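Local atomic coordinates of general secretion pathway protein L (PDB entry 2W7V), a protein that forms a dimer through its periplasmic domain and is a component of the type II secretion system, which exports folded proteins across the outer membrane. Residues Q51-A56 / N76-S81; V58-K63 / G80-K85. All blocks are in the same frame, centred on the assembly; numbering follows the deposited sequence.

Interaction 1 of 2, residues Q51-A56 / N76-S81; sequences QPFEQA and NVVMGS
Phe53, near the start of a helix, lays the far end of its ring against the backbone of Val78, Met79 and Gly80, and this one aromatic side chain carries nearly the whole contact. It illustrates how a helix is seated on a β-sheet where the strand beneath offers main chain more than side chains.

The larger part of the interaction is ring against backbone. CZ of Phe53 comes to 3.6 Å from Gly80 N, which stands above the ring plane and is tilted from it. On the same side of the ring, Phe53 CE1 lies 3.9 Å from Gly80 CA. Gly80 has no side chain, and the ring rests directly on its main chain. Val78 O lies at the ring edge, near its plane, 3.8 Å from both Phe53 CE2 and Phe53 CZ.

The apolar part is small. Val78 turns CG1 anti to its backbone N (chi1 -176°), and this methyl lies 4.0 Å from Phe53 CE2; the two side chains lie alongside, pointing opposite ways. The contact therefore rests on van der Waals packing, with about 141 Å² buried between the segments.

Helix 51-56 and strand 78-81 run nearly parallel, 22° apart, with their axes 10.0 Å from each other. Selenomethionine Met79 points away from the helix, in keeping with the alternation of a strand that has a helix on one face. On either side, strand 78-86 is hydrogen-bonded to strands 40-47 and 64-73, whose Ser47, Gln68 and Leu71 also touch Phe53, while Pro52 packs against Val24 and Asp26 in the loop between helix 17-22 and strand 28-35.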
loop_
_atom_site.group_PDB
_atom_site.type_symbol
_atom_site.label_atom_id
_atom_site.label_comp_id
_atom_site.label_asym_id
_atom_site.label_seq_id
_atom_site.Cartn_x
_atom_site.Cartn_y
_atom_site.Cartn_z
ATOM N N GLN A 51 3.576 19.045 13.464
ATOM C CA GLN A 51 3.692 18.233 14.644
ATOM C C GLN A 51 3.218 16.776 14.452
ATOM O O GLN A 51 3.825 15.880 15.015
ATOM C CB GLN A 51 2.916 18.912 15.756
ATOM C CG GLN A 51 3.422 18.694 17.113
ATOM C CD GLN A 51 3.184 19.926 17.993
ATOM O OE1 GLN A 51 3.481 21.066 17.595
ATOM N NE2 GLN A 51 2.644 19.702 19.193
ATOM N N PRO A 52 2.100 16.542 13.711
ATOM C CA PRO A 52 1.718 15.218 13.274
ATOM C C PRO A 52 2.745 14.420 12.481
ATOM O O PRO A 52 2.796 13.205 12.636
ATOM C CB PRO A 52 0.446 15.488 12.465
ATOM C CG PRO A 52 -0.175 16.642 13.197
ATOM C CD PRO A 52 1.050 17.516 13.347
ATOM N N PHE A 53 3.567 15.089 11.674
ATOM C CA PHE A 53 4.709 14.451 11.044
ATOM C C PHE A 53 5.781 13.963 12.037
ATOM O O PHE A 53 6.359 12.886 11.859
ATOM C CB PHE A 53 5.311 15.395 10.002
ATOM C CG PHE A 53 4.433 15.568 8.781
ATOM C CD1 PHE A 53 4.500 14.674 7.737
ATOM C CD2 PHE A 53 3.502 16.605 8.699
ATOM C CE1 PHE A 53 3.674 14.828 6.614
ATOM C CE2 PHE A 53 2.673 16.735 7.579
ATOM C CZ PHE A 53 2.764 15.859 6.550
ATOM N N GLU A 54 6.054 14.757 13.069
ATOM C CA GLU A 54 6.955 14.355 14.115
ATOM C C GLU A 54 6.442 13.089 14.836
ATOM O O GLU A 54 7.210 12.170 15.156
ATOM C CB GLU A 54 7.091 15.480 15.144
ATOM C CG GLU A 54 7.823 16.675 14.649
ATOM C CD GLU A 54 9.299 16.437 14.550
ATOM O OE1 GLU A 54 9.940 16.058 15.575
ATOM O OE2 GLU A 54 9.830 16.675 13.447
ATOM N N GLN A 55 5.151 13.095 15.148
ATOM C CA GLN A 55 4.511 11.987 15.841
ATOM C C GLN A 55 4.514 10.754 14.988
ATOM O O GLN A 55 4.791 9.680 15.470
ATOM C CB GLN A 55 3.077 12.355 16.189
ATOM C CG GLN A 55 3.024 13.578 17.106
ATOM C CD GLN A 55 1.642 13.870 17.610
ATOM O OE1 GLN A 55 0.638 13.335 17.083
ATOM N NE2 GLN A 55 1.557 14.738 18.648
ATOM N N ALA A 56 4.238 10.922 13.702
ATOM C CA ALA A 56 4.244 9.808 12.763
ATOM C C ALA A 56 5.663 9.239 12.590
ATOM O O ALA A 56 5.826 8.044 12.691
ATOM C CB ALA A 56 3.651 10.221 11.419
ATOM N N ASN A 76 -3.759 26.164 3.394
ATOM C CA ASN A 76 -2.829 26.219 4.533
ATOM C C ASN A 76 -2.471 24.801 5.021
ATOM O O ASN A 76 -2.667 24.456 6.184
ATOM C CB ASN A 76 -3.460 27.053 5.669
ATOM C CG ASN A 76 -2.488 28.038 6.310
ATOM O OD1 ASN A 76 -1.281 28.016 6.071
ATOM N ND2 ASN A 76 -3.032 28.929 7.129
ATOM N N VAL A 77 -1.951 23.989 4.102
ATOM C CA VAL A 77 -1.698 22.568 4.319
ATOM C C VAL A 77 -0.200 22.318 4.317
ATOM O O VAL A 77 0.539 22.889 3.486
ATOM C CB VAL A 77 -2.332 21.708 3.198
ATOM C CG1 VAL A 77 -2.450 20.254 3.603
ATOM C CG2 VAL A 77 -3.727 22.226 2.830
ATOM N N VAL A 78 0.251 21.478 5.244
ATOM C CA VAL A 78 1.645 21.019 5.287
ATOM C C VAL A 78 1.723 19.645 4.590
ATOM O O VAL A 78 0.912 18.755 4.863
ATOM C CB VAL A 78 2.163 20.922 6.740
ATOM C CG1 VAL A 78 3.616 20.550 6.746
ATOM C CG2 VAL A 78 1.900 22.281 7.517
HETATM N N MSE A 79 2.646 19.498 3.649
HETATM C CA MSE A 79 2.709 18.306 2.844
HETATM C C MSE A 79 4.077 17.684 2.990
HETATM O O MSE A 79 5.082 18.366 2.907
HETATM C CB MSE A 79 2.457 18.659 1.386
HETATM C CG MSE A 79 1.115 19.291 1.125
HETATM SE SE MSE A 79 0.870 19.722 -0.803
HETATM C CE MSE A 79 0.780 17.851 -1.440
ATOM N N GLY A 80 4.115 16.378 3.220
ATOM C CA GLY A 80 5.386 15.671 3.259
ATOM C C GLY A 80 5.258 14.217 2.963
ATOM O O GLY A 80 4.214 13.738 2.553
ATOM N N SER A 81 6.340 13.500 3.234
ATOM C CA SER A 81 6.439 12.118 2.865
ATOM C C SER A 81 7.374 11.379 3.773
ATOM O O SER A 81 8.114 11.985 4.549
ATOM C CB SER A 81 6.938 12.001 1.427
ATOM O OG SER A 81 8.210 12.588 1.345
#

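Interaction 2 of 2, residues V58-K63 / G80-K85; sequences VKLAEK and GSFVLK
Leu60 reaches from the last turn of helix 51-61 to Phe82 and Leu84, two residues that alternate with outward-facing neighbours along one strand. The contact is an example of a single branched side chain serving two positions of a β-strand at once.

From the helix, CB of Leu60 points toward the strand, and CG lies anti to the carbonyl carbon (chi1 -63°). This carries the branch point out toward the sheet, and CD1 continues the chain anti to CA (chi2 171°), extending it to the ring, so that the work falls to this one methyl. Its first partner is the aromatic ring: CD1 sits over one face of Phe82, 4.2 Å from the ring centroid and 14° off the normal, a CH-pi contact. It does not stand over the middle, being shifted toward the rim, where Phe82 CG and CD2 are both 4.1 Å away. The same methyl meets Leu84 CD2 at 4.0 Å, so CD1 sits in the corner formed by an aromatic face and an aliphatic branch. Leu60 comes in crosswise to both partners, and the end of its chain, CD1, makes the contact.

All three residues are buried, and the interaction is wholly apolar. About 137 Å² is buried between the segments, half of it on Leu60.

The surroundings extend the same hydrophobic layer. Val66 of strand 64-73 touches Leu60, Phe82 and Leu84, and Ile43 of strand 40-47 packs on Leu84. From helix 17-22, Leu17 reaches both leucines and Leu21 touches Leu60, placing the contact where two helices pack on one face of the antiparallel sheet.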
loop_
_atom_site.group_PDB
_atom_site.type_symbol
_atom_site.label_atom_id
_atom_site.label_comp_id
_atom_site.label_asym_id
_atom_site.label_seq_id
_atom_site.Cartn_x
_atom_site.Cartn_y
_atom_site.Cartn_z
ATOM N N VAL A 58 8.208 9.256 14.626
ATOM C CA VAL A 58 8.627 8.587 15.837
ATOM C C VAL A 58 7.940 7.228 15.972
ATOM O O VAL A 58 8.568 6.251 16.339
ATOM C CB VAL A 58 8.323 9.447 17.102
ATOM C CG1 VAL A 58 8.374 8.578 18.356
ATOM C CG2 VAL A 58 9.288 10.679 17.191
ATOM N N LYS A 59 6.654 7.166 15.684
ATOM C CA LYS A 59 5.949 5.901 15.704
ATOM C C LYS A 59 6.434 4.902 14.640
ATOM O O LYS A 59 6.606 3.726 14.915
ATOM C CB LYS A 59 4.461 6.139 15.518
ATOM C CG LYS A 59 3.781 6.895 16.640
ATOM C CD LYS A 59 2.251 6.712 16.524
ATOM C CE LYS A 59 1.440 7.612 17.463
ATOM N NZ LYS A 59 1.330 7.032 18.809
ATOM N N LEU A 60 6.625 5.359 13.417
ATOM C CA LEU A 60 7.129 4.503 12.357
ATOM C C LEU A 60 8.542 3.979 12.675
ATOM O O LEU A 60 8.872 2.847 12.377
ATOM C CB LEU A 60 7.135 5.260 11.009
ATOM C CG LEU A 60 5.733 5.671 10.530
ATOM C CD1 LEU A 60 5.879 6.609 9.310
ATOM C CD2 LEU A 60 4.846 4.487 10.243
ATOM N N ALA A 61 9.347 4.805 13.322
ATOM C CA ALA A 61 10.759 4.490 13.648
ATOM C C ALA A 61 10.918 3.304 14.631
ATOM O O ALA A 61 11.993 2.689 14.703
ATOM C CB ALA A 61 11.419 5.731 14.230
ATOM N N GLU A 62 9.860 2.988 15.383
ATOM C CA GLU A 62 9.889 1.874 16.322
ATOM C C GLU A 62 10.072 0.529 15.633
ATOM O O GLU A 62 10.704 -0.368 16.187
ATOM C CB GLU A 62 8.602 1.845 17.159
ATOM C CG GLU A 62 8.397 3.104 18.005
ATOM C CD GLU A 62 7.143 3.080 18.872
ATOM O OE1 GLU A 62 6.390 2.072 18.834
ATOM O OE2 GLU A 62 6.928 4.082 19.601
ATOM N N LYS A 63 9.506 0.384 14.436
ATOM C CA LYS A 63 9.541 -0.888 13.726
ATOM C C LYS A 63 10.077 -0.793 12.279
ATOM O O LYS A 63 10.210 -1.814 11.608
ATOM C CB LYS A 63 8.125 -1.493 13.723
ATOM C CG LYS A 63 7.558 -1.857 15.118
ATOM C CD LYS A 63 8.010 -3.213 15.636
ATOM C CE LYS A 63 7.837 -3.306 17.144
ATOM N NZ LYS A 63 7.520 -4.684 17.650
ATOM N N GLY A 80 4.115 16.378 3.220
ATOM C CA GLY A 80 5.386 15.671 3.259
ATOM C C GLY A 80 5.258 14.217 2.963
ATOM O O GLY A 80 4.214 13.738 2.553
ATOM N N SER A 81 6.340 13.500 3.234
ATOM C CA SER A 81 6.439 12.118 2.865
ATOM C C SER A 81 7.374 11.379 3.773
ATOM O O SER A 81 8.114 11.985 4.549
ATOM C CB SER A 81 6.938 12.001 1.427
ATOM O OG SER A 81 8.210 12.588 1.345
ATOM N N PHE A 82 7.306 10.050 3.643
ATOM C CA PHE A 82 8.131 9.125 4.385
ATOM C C PHE A 82 8.504 7.999 3.450
ATOM O O PHE A 82 7.692 7.576 2.641
ATOM C CB PHE A 82 7.322 8.503 5.516
ATOM C CG PHE A 82 6.947 9.446 6.578
ATOM C CD1 PHE A 82 7.891 9.929 7.434
ATOM C CD2 PHE A 82 5.623 9.832 6.743
ATOM C CE1 PHE A 82 7.552 10.814 8.411
ATOM C CE2 PHE A 82 5.273 10.738 7.760
ATOM C CZ PHE A 82 6.234 11.216 8.577
ATOM N N VAL A 83 9.728 7.518 3.589
ATOM C CA VAL A 83 10.187 6.286 2.984
ATOM C C VAL A 83 10.488 5.307 4.114
ATOM O O VAL A 83 11.198 5.636 5.032
ATOM C CB VAL A 83 11.450 6.520 2.139
ATOM C CG1 VAL A 83 11.920 5.220 1.546
ATOM C CG2 VAL A 83 11.132 7.521 1.015
ATOM N N LEU A 84 9.878 4.130 4.055
ATOM C CA LEU A 84 10.115 3.066 5.020
ATOM C C LEU A 84 10.876 1.930 4.352
ATOM O O LEU A 84 10.540 1.527 3.240
ATOM C CB LEU A 84 8.777 2.480 5.507
ATOM C CG LEU A 84 7.697 3.430 5.987
ATOM C CD1 LEU A 84 6.473 2.639 6.520
ATOM C CD2 LEU A 84 8.253 4.372 7.021
ATOM N N LYS A 85 11.847 1.401 5.065
ATOM C CA LYS A 85 12.540 0.166 4.747
ATOM C C LYS A 85 12.548 -0.699 6.005
ATOM O O LYS A 85 12.258 -0.224 7.110
ATOM C CB LYS A 85 13.975 0.468 4.316
ATOM C CG LYS A 85 14.076 1.446 3.141
ATOM C CD LYS A 85 15.483 2.087 3.033
ATOM C CE LYS A 85 15.454 3.289 2.073
ATOM N NZ LYS A 85 16.794 3.821 1.738
#

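How the interactions relate
Interactions 1 and 2 are successive steps of one helix-on-strand interface, their centres about 12 Å apart. Helix 51-61 supplies the first segment of each and strand 78-86 the second, with Gly80 and Ser81 common to both; strand 64-73 intervenes in sequence. Helix and strand advance together, so the earlier helical segment meets the earlier strand segment. Phe82 joins the two sites: its CZ lies 3.7 Å from Phe53 O and 4.0 Å from Ala56 CB. Together they fasten the helix along an inner strand of the four-stranded antiparallel sheet, from a partly buried end to the buried core of this periplasmic domain.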